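Long-range contacts in peptidase M14, carboxypeptidase A (Thermoplasmatales archaeon SCGC AB-540-F20, PDB 4XED), which probably removes C-terminal residues from peptides as a metallocarboxypeptidase, and is modelled here by its calcium-binding PKD domain, a likely binding or spacer module: residues A[9-13]-A[89-93]; A[27-32]-A[58-62]; A[35-40]-A[52-58]; A[42-48]-A[64-68]. One frame throughout, in Å; residues are numbered along the deposited sequence. Where two conformers were deposited one is given.

How the contacts relate
All four contacts lie in one PKD domain whose two antiparallel sheets, 11-13/24-29/62-66 and 49-56/38-43/72-82/91-97, pack as a beta sandwich. Contact 1 joins the first and last strands, enclosing the other three along the chain. Contact 2 sets strand 24-29 and its continuation against the loop entering strand 62-66; contact 3, a hairpin of the other sheet, falls between its segments. Their centres are about 8 Å apart, they share Ser58, and each supplies a calcium ligand, Asp32 and Asp36. Contact 4, interleaved with both, bridges the sheets about 18 Å from contact 2 and 19 Å from contact 3 between centres. Phe28, Ile42, Ile53 and Phe64 pack together, so metal and aromatic ends share one core.

Contact 1 of 4, residues A[9-13]-A[89-93]; sequences IPNVT and SWGTL
Pro10 O meets Gly91 CA at 3.3 Å, a CA-H...O contact with an angle of 157° at the hydrogen, and this is the main polar touch between two segments that share no hydrogen bond. Gly91 is what allows it: a CB there would sit 1.9 Å from Pro10 O, a plain clash. Ile9 CG2 lies over the face of the Trp90-Gly91 peptide, 3.4 Å from Gly91 N, and rests against Trp90 C as well. The other branch of Ile9 runs beside its own backbone N (chi1 -61°), which carries CG1 and CD1 onto Ser89 CB, CG1 at 3.8 Å. Next to it, Pro10 CD lies 3.6 Å from Ser89 O.

Farther along, Val12 and Leu93 cross obliquely. Leu93 CB touches Val12 CG1 at 4.2 Å, while Leu93 CD2 swings over the backbone and comes within 3.8 Å of Val12 O. The segments 11-13 and 91-93 run almost parallel, 16° apart, yet each is hydrogen-bonded to other strands: Asn11 and Thr13 to Val29 and Thr27, Gly91 and Leu93 to Ala78 and Val76. Val12 also packs on Phe28 and Ala78, so it faces the core. Two edge strands of different sheets, lying side by side without bonding, close one flank of the beta sandwich of this immunoglobulin-like PKD fold.

Contact 2 of 4, residues A[27-32]-A[58-62]; sequences TFVTTD and SGEEV. With CA (calcium ion), chain B.
The calcium site at one end of the PKD domain and the edge of its three-stranded sheet meet here, where 58-62 runs back along 27-32. Ser58 OG accepts from Asp32 N at 2.8 Å, a fairly straight bond (165°). With OG opposite its own backbone N (chi1 177°), the hydroxyl reaches across to segment 27-32. Asp32 then grips the calcium ion with both carboxylate oxygens, OD2 at 2.4 Å and OD1 at 2.6 Å, so Ser58 works from the second shell. With alanine here, Asp32 N would probably lose its acceptor, and the backbone behind the calcium ligand would be held less firmly.

Gly59 N donates to Thr30 O at 2.9 Å, more bent at 137°, and Thr31 CG2 lies against Gly59 CA. Glu61 crosses Val29 with its aliphatic part, CG meeting Val29 CB at 3.8 Å. At the far end Phe28 and Val62 form an antiparallel hydrogen-bonded pair, Phe28 N to Val62 O at 2.8 Å and Val62 N to Phe28 O at 2.9 Å. Val62 O also lies in plane at the Phe28 ring edge. Asn4, Asp5, Asn34, Asp36 and Asp82 complete the calcium site, set where the chain leaves the three-stranded sheet of the immunoglobulin-like PKD sandwich.

Contact 3 of 4, residues A[35-40]-A[52-58]; sequences GDNITY and WIGPYAS. With CA (calcium ion), chain B.
Tyr40 and Tyr56 hold the tight side of this hairpin. Their side chains cross at about a right angle, and Tyr56 CD2 comes up to the edge of the Tyr40 ring, in its plane, 3.8 Å from Tyr40 CD2. A water beside them accepts from Tyr40 OH at 2.7 Å and donates to Ala57 O; the same hydroxyl takes Thr30 N. Backbone bonds flank the pair: Ile38 and Tyr56 exchange two, Tyr56 N to Ile38 O at 2.8 Å, and Tyr40 and Ile53 exchange two more. Between these pairs the register slips by one at Gly54 and the cis-bonded Pro55, a beta bulge, while Trp52 and Ile53 both face Tyr40 in a G1 bulge. Thr39 packs against the bulge. Its OG1, held between backbone N and carbonyl carbon (chi1 53°), approaches Trp52 CE3 at 3.5 Å, and its CG2 leans on Pro55 CA at 3.7 Å. A glycine here would probably strip away both contacts and leave a gap beside the bulge.

Beyond Ile38, on the exposed side of Gly35, Asn37 and Ala57, the direct backbone bonds stop and another water links the chains: it donates to Gly35 O and Asn37 OD1 and accepts from Ser58 N at 2.9 Å. Asp36 OD2 binds the calcium ion at 2.3 Å, so an ionic anchor probably steadies this hydrated end.

Contact 4 of 4, residues A[42-48]-A[64-68]; sequences IEWGDGF and FSHTW
The two backbones stay apart, with CA atoms 9.9 Å from Ile42 to Phe64 and 7.7 Å from Trp44 to His66, so side chains do the bridging between strands of different sheets. His66 lies flat on Trp44: its imidazole and the five-membered ring of Trp44 make an offset stack, centroids 3.7 Å apart and planes only 2° from parallel. His66 CB sits over the six-membered ring of the same indole, and Ile42 CG2 covers its opposite face. With CG anti to the backbone N (chi1 -166°), His66 extends to the carboxylate of Asp46. There NE2 donates to Asp46 OD2 at 2.8 Å, almost perfectly straight at 178°, on the syn side and in the imidazole plane; the negative charge would tend to keep a proton on NE2.

The loop here reads Trp44-Gly45-Asp46-Gly47, a W-G-D-G that matches the GDG signature of PKD domains. Asp46 OD1 takes Phe48 N at 3.1 Å from above the carboxylate plane, an Asx turn, and Trp44 N bonds to Phe48 O. Trp68 reaches in from beyond His66, its NE1 giving to Trp44 O at 3.0 Å within its own ring plane. His66 thus lays one face on Trp44 and turns its CD2 edge to the face of Trp68. Nearer the core, Ile42 CD1 meets Phe64 CD2 at 3.7 Å, and Phe64 CB touches Trp44 CZ2.

Contact 1 of 4, residues A[9-13]-A[89-93]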
loop_
_atom_site.group_PDB
_atom_site.type_symbol
_atom_site.label_atom_id
_atom_site.label_comp_id
_atom_site.label_asym_id
_atom_site.label_seq_id
_atom_site.Cartn_x
_atom_site.Cartn_y
_atom_site.Cartn_z
ATOM N N ILE A 9 -7.363 8.150 1.892
ATOM C CA ILE A 9 -5.977 7.797 1.738
ATOM C C ILE A 9 -5.692 6.496 2.491
ATOM O O ILE A 9 -6.025 6.360 3.688
ATOM C CB ILE A 9 -5.109 8.910 2.328
ATOM C CG1 ILE A 9 -5.349 10.216 1.591
ATOM C CG2 ILE A 9 -3.675 8.552 2.225
ATOM C CD1 ILE A 9 -4.669 11.431 2.199
ATOM N N PRO A 10 -5.010 5.537 1.836
ATOM C CA PRO A 10 -4.731 4.295 2.549
ATOM C C PRO A 10 -3.778 4.424 3.712
ATOM O O PRO A 10 -2.899 5.291 3.737
ATOM C CB PRO A 10 -4.120 3.399 1.463
ATOM C CG PRO A 10 -4.710 3.928 0.169
ATOM C CD PRO A 10 -4.751 5.392 0.382
ATOM N N ASN A 11 -3.956 3.504 4.645
ATOM C CA ASN A 11 -3.039 3.293 5.747
ATOM C C ASN A 11 -2.176 2.061 5.456
ATOM O O ASN A 11 -2.666 1.060 4.945
ATOM C CB ASN A 11 -3.829 3.077 7.035
ATOM C CG ASN A 11 -4.538 4.305 7.498
ATOM O OD1 ASN A 11 -3.923 5.198 8.093
ATOM N ND2 ASN A 11 -5.809 4.427 7.128
ATOM N N VAL A 12 -0.899 2.147 5.856
ATOM C CA VAL A 12 0.090 1.086 5.707
ATOM C C VAL A 12 0.816 0.857 7.029
ATOM O O VAL A 12 1.453 1.789 7.515
ATOM C CB VAL A 12 1.175 1.463 4.647
ATOM C CG1 VAL A 12 2.131 0.298 4.435
ATOM C CG2 VAL A 12 0.562 1.981 3.350
ATOM N N THR A 13 0.718 -0.332 7.615
ATOM C CA THR A 13 1.492 -0.618 8.820
ATOM C C THR A 13 2.329 -1.872 8.636
ATOM O O THR A 13 1.929 -2.805 7.941
ATOM C CB THR A 13 0.597 -0.740 10.104
ATOM O OG1 THR A 13 -0.325 -1.821 9.961
ATOM C CG2 THR A 13 -0.162 0.545 10.358
ATOM N N SER A 89 -5.156 10.132 -2.643
ATOM C CA SER A 89 -3.766 10.474 -2.370
ATOM C C SER A 89 -3.008 9.264 -1.793
ATOM O O SER A 89 -3.603 8.225 -1.562
ATOM C CB SER A 89 -3.689 11.691 -1.450
ATOM O OG SER A 89 -3.984 12.844 -2.192
ATOM N N TRP A 90 -1.718 9.415 -1.530
ATOM C CA TRP A 90 -0.916 8.296 -1.104
ATOM C C TRP A 90 -0.741 8.262 0.406
ATOM O O TRP A 90 -0.456 9.300 1.037
ATOM C CB TRP A 90 0.487 8.457 -1.645
ATOM C CG TRP A 90 0.716 8.500 -3.110
ATOM C CD1 TRP A 90 0.833 9.601 -3.897
ATOM C CD2 TRP A 90 0.977 7.370 -3.944
ATOM N NE1 TRP A 90 1.137 9.223 -5.176
ATOM C CE2 TRP A 90 1.239 7.859 -5.237
ATOM C CE3 TRP A 90 1.016 5.995 -3.730
ATOM C CZ2 TRP A 90 1.545 7.029 -6.304
ATOM C CZ3 TRP A 90 1.352 5.162 -4.806
ATOM C CH2 TRP A 90 1.605 5.696 -6.069
ATOM N N GLY A 91 -0.836 7.073 0.986
ATOM C CA GLY A 91 -0.358 6.826 2.335
ATOM C C GLY A 91 1.065 6.320 2.221
ATOM O O GLY A 91 1.425 5.722 1.196
ATOM N N THR A 92 1.904 6.590 3.217
ATOM C CA THR A 92 3.320 6.243 3.136
ATOM C C THR A 92 3.879 5.723 4.454
ATOM O O THR A 92 3.441 6.136 5.551
ATOM C CB THR A 92 4.197 7.442 2.659
ATOM O OG1 THR A 92 4.461 8.347 3.731
ATOM C CG2 THR A 92 3.560 8.212 1.501
ATOM N N LEU A 93 4.847 4.814 4.331
ATOM C CA LEU A 93 5.598 4.270 5.461
ATOM C C LEU A 93 7.033 4.090 5.030
ATOM O O LEU A 93 7.310 3.427 4.032
ATOM C CB LEU A 93 5.027 2.912 5.852
ATOM C CG LEU A 93 5.598 2.267 7.110
ATOM C CD1 LEU A 93 5.261 3.044 8.386
ATOM C CD2 LEU A 93 5.141 0.820 7.246
#

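Contact 2 of 4, residues A[27-32]-A[58-62]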
loop_
_atom_site.group_PDB
_atom_site.type_symbol
_atom_site.label_atom_id
_atom_site.label_comp_id
_atom_site.label_asym_id
_atom_site.label_seq_id
_atom_site.Cartn_x
_atom_site.Cartn_y
_atom_site.Cartn_z
ATOM N N THR A 27 0.335 -4.355 6.159
ATOM C CA THR A 27 -1.115 -4.319 6.205
ATOM C C THR A 27 -1.590 -3.015 5.573
ATOM O O THR A 27 -1.132 -1.931 5.964
ATOM C CB THR A 27 -1.601 -4.407 7.652
ATOM O OG1 THR A 27 -1.142 -5.629 8.227
ATOM C CG2 THR A 27 -3.110 -4.325 7.710
ATOM N N PHE A 28 -2.499 -3.126 4.595
ATOM C CA PHE A 28 -3.008 -1.980 3.841
ATOM C C PHE A 28 -4.508 -1.915 4.041
ATOM O O PHE A 28 -5.201 -2.949 3.925
ATOM C CB PHE A 28 -2.725 -2.131 2.341
ATOM C CG PHE A 28 -1.256 -2.195 1.999
ATOM C CD1 PHE A 28 -0.553 -3.385 2.074
ATOM C CD2 PHE A 28 -0.564 -1.075 1.577
ATOM C CE1 PHE A 28 0.795 -3.460 1.776
ATOM C CE2 PHE A 28 0.789 -1.146 1.283
ATOM C CZ PHE A 28 1.449 -2.357 1.379
ATOM N N VAL A 29 -5.032 -0.721 4.271
ATOM C CA VAL A 29 -6.488 -0.589 4.281
ATOM C C VAL A 29 -6.941 0.836 4.055
ATOM O O VAL A 29 -6.300 1.792 4.499
ATOM C CB VAL A 29 -7.108 -1.103 5.612
ATOM C CG1 VAL A 29 -6.613 -0.292 6.792
ATOM C CG2 VAL A 29 -8.651 -1.134 5.570
ATOM N N THR A 30 -8.044 0.974 3.329
ATOM C CA THR A 30 -8.745 2.223 3.276
ATOM C C THR A 30 -10.236 1.944 3.146
ATOM O O THR A 30 -10.646 0.789 3.022
ATOM C CB THR A 30 -8.230 3.111 2.135
ATOM O OG1 THR A 30 -8.646 4.446 2.414
ATOM C CG2 THR A 30 -8.762 2.682 0.767
ATOM N N THR A 31 -11.016 3.012 3.197
ATOM C CA THR A 31 -12.439 2.964 2.900
ATOM C C THR A 31 -12.758 3.950 1.787
ATOM O O THR A 31 -12.071 4.938 1.574
ATOM C CB THR A 31 -13.300 3.321 4.141
ATOM O OG1 THR A 31 -13.054 4.662 4.553
ATOM C CG2 THR A 31 -12.987 2.432 5.312
ATOM N N ASP A 32 -13.832 3.649 1.065
ATOM C CA ASP A 32 -14.419 4.586 0.131
ATOM C C ASP A 32 -15.677 5.176 0.761
ATOM O O ASP A 32 -16.482 4.421 1.291
ATOM C CB ASP A 32 -14.725 3.856 -1.183
ATOM C CG ASP A 32 -15.327 4.775 -2.240
ATOM O OD1 ASP A 32 -16.571 4.986 -2.210
ATOM O OD2 ASP A 32 -14.573 5.334 -3.080
ATOM N N SER A 58 -14.468 -2.121 0.306
ATOM C CA SER A 58 -14.136 -0.982 1.124
ATOM C C SER A 58 -13.934 -1.451 2.568
ATOM O O SER A 58 -14.769 -2.171 3.107
ATOM C CB SER A 58 -15.227 0.066 1.015
ATOM O OG SER A 58 -15.003 1.183 1.846
ATOM N N GLY A 59 -12.815 -1.061 3.173
ATOM C CA GLY A 59 -12.552 -1.348 4.578
ATOM C C GLY A 59 -11.917 -2.680 4.889
ATOM O O GLY A 59 -11.611 -2.982 6.042
ATOM N N GLU A 60 -11.697 -3.474 3.859
ATOM C CA GLU A 60 -11.045 -4.757 4.009
ATOM C C GLU A 60 -9.545 -4.618 4.139
ATOM O O GLU A 60 -8.903 -4.013 3.289
ATOM C CB GLU A 60 -11.379 -5.625 2.802
ATOM C CG GLU A 60 -10.774 -7.020 2.834
ATOM C CD GLU A 60 -11.076 -7.836 1.572
ATOM O OE1 GLU A 60 -11.875 -7.361 0.707
ATOM O OE2 GLU A 60 -10.476 -8.918 1.465
ATOM N N GLU A 61 -8.972 -5.152 5.209
ATOM C CA GLU A 61 -7.510 -5.129 5.379
ATOM C C GLU A 61 -6.889 -6.183 4.477
ATOM O O GLU A 61 -7.362 -7.328 4.439
ATOM C CB GLU A 61 -7.095 -5.368 6.825
ATOM C CG GLU A 61 -7.481 -4.247 7.778
ATOM C CD GLU A 61 -6.990 -4.526 9.198
ATOM O OE1 GLU A 61 -7.525 -5.464 9.860
ATOM O OE2 GLU A 61 -6.054 -3.838 9.660
ATOM N N VAL A 62 -5.876 -5.772 3.729
ATOM C CA VAL A 62 -5.186 -6.681 2.831
ATOM C C VAL A 62 -3.716 -6.662 3.208
ATOM O O VAL A 62 -3.125 -5.594 3.400
ATOM C CB VAL A 62 -5.451 -6.329 1.350
ATOM C CG1 VAL A 62 -6.892 -6.463 1.038
ATOM C CG2 VAL A 62 -5.056 -4.969 1.027
HETATM CA CA CA B . -16.305 6.371 -4.430
#

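Contact 3 of 4, residues A[35-40]-A[52-58]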
loop_
_atom_site.group_PDB
_atom_site.type_symbol
_atom_site.label_atom_id
_atom_site.label_comp_id
_atom_site.label_asym_id
_atom_site.label_seq_id
_atom_site.Cartn_x
_atom_site.Cartn_y
_atom_site.Cartn_z
ATOM N N GLY A 35 -18.832 3.516 -0.130
ATOM C CA GLY A 35 -18.813 2.076 0.071
ATOM C C GLY A 35 -18.361 1.269 -1.134
ATOM O O GLY A 35 -18.524 0.047 -1.158
ATOM N N ASP A 36 -17.776 1.943 -2.125
ATOM C CA ASP A 36 -17.368 1.301 -3.365
ATOM C C ASP A 36 -16.219 0.329 -3.127
ATOM O O ASP A 36 -15.377 0.543 -2.261
ATOM C CB ASP A 36 -16.862 2.347 -4.351
ATOM C CG ASP A 36 -17.919 3.368 -4.738
ATOM O OD1 ASP A 36 -19.130 3.037 -4.749
ATOM O OD2 ASP A 36 -17.537 4.500 -5.082
ATOM N N ASN A 37 -16.184 -0.740 -3.921
ATOM C CA ASN A 37 -14.999 -1.564 -4.021
ATOM C C ASN A 37 -13.847 -0.738 -4.551
ATOM O O ASN A 37 -14.055 0.242 -5.293
ATOM C CB ASN A 37 -15.234 -2.731 -4.964
ATOM C CG ASN A 37 -16.168 -3.774 -4.413
ATOM O OD1 ASN A 37 -16.477 -3.826 -3.223
ATOM N ND2 ASN A 37 -16.631 -4.630 -5.299
ATOM N N ILE A 38 -12.632 -1.093 -4.145
ATOM C CA ILE A 38 -11.440 -0.356 -4.586
ATOM C C ILE A 38 -10.276 -1.274 -4.962
ATOM O O ILE A 38 -10.201 -2.427 -4.525
ATOM C CB ILE A 38 -10.921 0.718 -3.542
ATOM C CG1 ILE A 38 -10.176 0.099 -2.338
ATOM C CG2 ILE A 38 -12.061 1.617 -3.086
ATOM C CD1 ILE A 38 -11.029 -0.643 -1.358
ATOM N N THR A 39 -9.358 -0.737 -5.763
ATOM C CA THR A 39 -8.100 -1.386 -6.085
ATOM C C THR A 39 -6.975 -0.527 -5.503
ATOM O O THR A 39 -7.146 0.676 -5.316
ATOM C CB THR A 39 -7.876 -1.595 -7.596
ATOM O OG1 THR A 39 -8.031 -0.357 -8.300
ATOM C CG2 THR A 39 -8.852 -2.640 -8.137
ATOM N N TYR A 40 -5.842 -1.151 -5.206
ATOM C CA TYR A 40 -4.695 -0.476 -4.628
ATOM C C TYR A 40 -3.513 -0.445 -5.594
ATOM O O TYR A 40 -3.271 -1.404 -6.316
ATOM C CB TYR A 40 -4.239 -1.188 -3.348
ATOM C CG TYR A 40 -5.220 -1.142 -2.200
ATOM C CD1 TYR A 40 -5.219 -0.080 -1.294
ATOM C CD2 TYR A 40 -6.146 -2.155 -2.017
ATOM C CE1 TYR A 40 -6.111 -0.035 -0.227
ATOM C CE2 TYR A 40 -7.057 -2.119 -0.959
ATOM C CZ TYR A 40 -7.023 -1.057 -0.061
ATOM O OH TYR A 40 -7.893 -0.935 1.003
ATOM N N TRP A 52 -2.701 -1.650 -9.178
ATOM C CA TRP A 52 -4.156 -1.723 -9.137
ATOM C C TRP A 52 -4.643 -3.153 -8.865
ATOM O O TRP A 52 -5.408 -3.757 -9.625
ATOM C CB TRP A 52 -4.778 -1.111 -10.382
ATOM C CG TRP A 52 -4.374 0.320 -10.590
ATOM C CD1 TRP A 52 -3.730 0.826 -11.678
ATOM C CD2 TRP A 52 -4.544 1.423 -9.677
ATOM N NE1 TRP A 52 -3.511 2.155 -11.519
ATOM C CE2 TRP A 52 -3.987 2.553 -10.301
ATOM C CE3 TRP A 52 -5.129 1.565 -8.415
ATOM C CZ2 TRP A 52 -4.005 3.817 -9.714
ATOM C CZ3 TRP A 52 -5.114 2.839 -7.818
ATOM C CH2 TRP A 52 -4.564 3.941 -8.479
ATOM N N ILE A 53 -4.158 -3.699 -7.766
ATOM C CA ILE A 53 -4.571 -5.025 -7.331
ATOM C C ILE A 53 -5.940 -4.962 -6.640
ATOM O O ILE A 53 -6.280 -3.952 -6.004
ATOM C CB ILE A 53 -3.509 -5.662 -6.418
ATOM C CG1 ILE A 53 -3.137 -4.700 -5.277
ATOM C CG2 ILE A 53 -2.281 -6.080 -7.248
ATOM C CD1 ILE A 53 -2.363 -5.326 -4.219
ATOM N N GLY A 54 -6.725 -6.029 -6.801
ATOM C CA GLY A 54 -8.105 -6.036 -6.356
ATOM C C GLY A 54 -9.028 -6.391 -7.509
ATOM O O GLY A 54 -8.600 -6.991 -8.476
ATOM N N PRO A 55 -10.303 -6.025 -7.426
ATOM C CA PRO A 55 -10.901 -5.195 -6.362
ATOM C C PRO A 55 -11.042 -5.906 -5.027
ATOM O O PRO A 55 -11.143 -7.143 -4.962
ATOM C CB PRO A 55 -12.288 -4.856 -6.926
ATOM C CG PRO A 55 -12.595 -5.969 -7.876
ATOM C CD PRO A 55 -11.271 -6.330 -8.489
ATOM N N TYR A 56 -11.069 -5.083 -3.983
ATOM C CA TYR A 56 -11.337 -5.478 -2.611
ATOM C C TYR A 56 -12.517 -4.673 -2.080
ATOM O O TYR A 56 -12.833 -3.592 -2.602
ATOM C CB TYR A 56 -10.130 -5.228 -1.728
ATOM C CG TYR A 56 -8.922 -6.045 -2.118
ATOM C CD1 TYR A 56 -8.833 -7.399 -1.817
ATOM C CD2 TYR A 56 -7.870 -5.457 -2.807
ATOM C CE1 TYR A 56 -7.697 -8.133 -2.178
ATOM C CE2 TYR A 56 -6.747 -6.185 -3.178
ATOM C CZ TYR A 56 -6.661 -7.511 -2.861
ATOM O OH TYR A 56 -5.540 -8.219 -3.245
ATOM N N ALA A 57 -13.178 -5.171 -1.033
ATOM C CA ALA A 57 -14.247 -4.428 -0.376
ATOM C C ALA A 57 -13.664 -3.181 0.276
ATOM O O ALA A 57 -12.542 -3.221 0.843
ATOM C CB ALA A 57 -14.915 -5.295 0.680
ATOM N N SER A 58 -14.468 -2.121 0.306
ATOM C CA SER A 58 -14.136 -0.982 1.124
ATOM C C SER A 58 -13.934 -1.451 2.568
ATOM O O SER A 58 -14.769 -2.171 3.107
ATOM C CB SER A 58 -15.227 0.066 1.015
ATOM O OG SER A 58 -15.003 1.183 1.846
HETATM CA CA CA B . -16.305 6.371 -4.430
HETATM O O HOH W 1 -17.040 -2.267 -1.000
HETATM O O HOH W 2 -9.724 -2.877 0.971
#

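Contact 4 of 4, residues A[42-48]-A[64-68]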
loop_
_atom_site.group_PDB
_atom_site.type_symbol
_atom_site.label_atom_id
_atom_site.label_comp_id
_atom_site.label_asym_id
_atom_site.label_seq_id
_atom_site.Cartn_x
_atom_site.Cartn_y
_atom_site.Cartn_z
ATOM N N ILE A 42 0.440 0.030 -5.075
ATOM C CA ILE A 42 1.476 0.015 -4.048
ATOM C C ILE A 42 2.845 0.169 -4.718
ATOM O O ILE A 42 3.164 -0.544 -5.678
ATOM C CB ILE A 42 1.425 -1.295 -3.258
ATOM C CG1 ILE A 42 0.060 -1.434 -2.555
ATOM C CG2 ILE A 42 2.603 -1.421 -2.292
ATOM C CD1 ILE A 42 -0.189 -2.815 -2.021
ATOM N N GLU A 43 3.663 1.064 -4.163
ATOM C CA GLU A 43 5.091 1.186 -4.473
ATOM C C GLU A 43 5.871 0.655 -3.285
ATOM O O GLU A 43 5.644 1.079 -2.152
ATOM C CB GLU A 43 5.484 2.643 -4.680
ATOM C CG GLU A 43 4.866 3.301 -5.865
ATOM C CD GLU A 43 5.201 4.775 -5.951
ATOM O OE1 GLU A 43 5.693 5.363 -4.953
ATOM O OE2 GLU A 43 4.982 5.355 -7.031
ATOM N N TRP A 44 6.771 -0.292 -3.504
ATOM C CA TRP A 44 7.600 -0.795 -2.418
ATOM C C TRP A 44 8.856 0.069 -2.168
ATOM O O TRP A 44 9.632 -0.189 -1.243
ATOM C CB TRP A 44 8.019 -2.245 -2.685
ATOM C CG TRP A 44 6.858 -3.205 -2.669
ATOM C CD1 TRP A 44 6.337 -3.880 -3.720
ATOM C CD2 TRP A 44 6.082 -3.588 -1.528
ATOM N NE1 TRP A 44 5.279 -4.659 -3.323
ATOM C CE2 TRP A 44 5.100 -4.498 -1.976
ATOM C CE3 TRP A 44 6.114 -3.251 -0.158
ATOM C CZ2 TRP A 44 4.190 -5.107 -1.097
ATOM C CZ3 TRP A 44 5.202 -3.830 0.703
ATOM C CH2 TRP A 44 4.251 -4.741 0.227
ATOM N N GLY A 45 9.062 1.087 -3.001
ATOM C CA GLY A 45 10.142 2.041 -2.832
ATOM C C GLY A 45 11.444 1.658 -3.510
ATOM O O GLY A 45 12.405 2.439 -3.480
ATOM N N ASP A 46 11.474 0.471 -4.115
ATOM C CA ASP A 46 12.661 -0.108 -4.721
ATOM C C ASP A 46 12.477 -0.328 -6.212
ATOM O O ASP A 46 13.294 -0.985 -6.831
ATOM C CB ASP A 46 13.004 -1.437 -4.034
ATOM C CG ASP A 46 11.870 -2.427 -4.044
ATOM O OD1 ASP A 46 10.799 -2.145 -4.630
ATOM O OD2 ASP A 46 12.075 -3.535 -3.478
ATOM N N GLY A 47 11.407 0.228 -6.779
ATOM C CA GLY A 47 11.056 0.043 -8.186
ATOM C C GLY A 47 9.949 -0.974 -8.427
ATOM O O GLY A 47 9.336 -0.957 -9.480
ATOM N N PHE A 48 9.694 -1.860 -7.466
ATOM C CA PHE A 48 8.629 -2.855 -7.589
ATOM C C PHE A 48 7.304 -2.249 -7.141
ATOM O O PHE A 48 7.242 -1.366 -6.264
ATOM C CB PHE A 48 8.985 -4.120 -6.772
ATOM C CG PHE A 48 10.183 -4.840 -7.289
ATOM C CD1 PHE A 48 10.123 -5.491 -8.516
ATOM C CD2 PHE A 48 11.385 -4.848 -6.583
ATOM C CE1 PHE A 48 11.235 -6.154 -9.020
ATOM C CE2 PHE A 48 12.507 -5.498 -7.093
ATOM C CZ PHE A 48 12.418 -6.158 -8.303
ATOM N N PHE A 64 0.163 -7.814 2.349
ATOM C CA PHE A 64 1.137 -8.241 1.350
ATOM C C PHE A 64 2.528 -8.195 1.917
ATOM O O PHE A 64 2.856 -7.279 2.665
ATOM C CB PHE A 64 1.076 -7.341 0.132
ATOM C CG PHE A 64 -0.251 -7.330 -0.532
ATOM C CD1 PHE A 64 -0.807 -8.491 -1.059
ATOM C CD2 PHE A 64 -0.946 -6.153 -0.623
ATOM C CE1 PHE A 64 -2.050 -8.461 -1.668
ATOM C CE2 PHE A 64 -2.168 -6.108 -1.224
ATOM C CZ PHE A 64 -2.735 -7.266 -1.745
ATOM N N SER A 65 3.341 -9.184 1.552
ATOM C CA SER A 65 4.705 -9.246 2.017
ATOM C C SER A 65 5.687 -8.757 0.954
ATOM O O SER A 65 5.373 -8.736 -0.232
ATOM C CB SER A 65 5.047 -10.662 2.462
ATOM O OG SER A 65 4.913 -11.605 1.417
ATOM N N HIS A 66 6.869 -8.360 1.391
ATOM C CA HIS A 66 7.912 -7.905 0.488
ATOM C C HIS A 66 9.247 -8.187 1.147
ATOM O O HIS A 66 9.334 -8.289 2.373
ATOM C CB HIS A 66 7.750 -6.422 0.137
ATOM C CG HIS A 66 8.587 -5.982 -1.026
ATOM N ND1 HIS A 66 8.344 -6.412 -2.316
ATOM C CD2 HIS A 66 9.665 -5.161 -1.101
ATOM C CE1 HIS A 66 9.243 -5.878 -3.130
ATOM N NE2 HIS A 66 10.038 -5.092 -2.421
ATOM N N THR A 67 10.260 -8.314 0.298
ATOM C CA THR A 67 11.647 -8.491 0.720
ATOM C C THR A 67 12.491 -7.468 -0.041
ATOM O O THR A 67 12.303 -7.303 -1.253
ATOM C CB THR A 67 12.152 -9.930 0.387
ATOM O OG1 THR A 67 11.242 -10.886 0.935
ATOM C CG2 THR A 67 13.486 -10.176 0.956
ATOM N N TRP A 68 13.370 -6.760 0.654
ATOM C CA TRP A 68 14.314 -5.842 0.014
ATOM C C TRP A 68 15.704 -6.488 0.024
ATOM O O TRP A 68 16.159 -6.994 1.053
ATOM C CB TRP A 68 14.360 -4.509 0.755
ATOM C CG TRP A 68 13.090 -3.692 0.658
ATOM C CD1 TRP A 68 12.837 -2.706 -0.257
ATOM C CD2 TRP A 68 11.925 -3.765 1.489
ATOM N NE1 TRP A 68 11.599 -2.153 -0.049
ATOM C CE2 TRP A 68 11.015 -2.786 1.016
ATOM C CE3 TRP A 68 11.547 -4.559 2.574
ATOM C CZ2 TRP A 68 9.747 -2.595 1.584
ATOM C CZ3 TRP A 68 10.306 -4.350 3.137
ATOM C CH2 TRP A 68 9.433 -3.369 2.646
#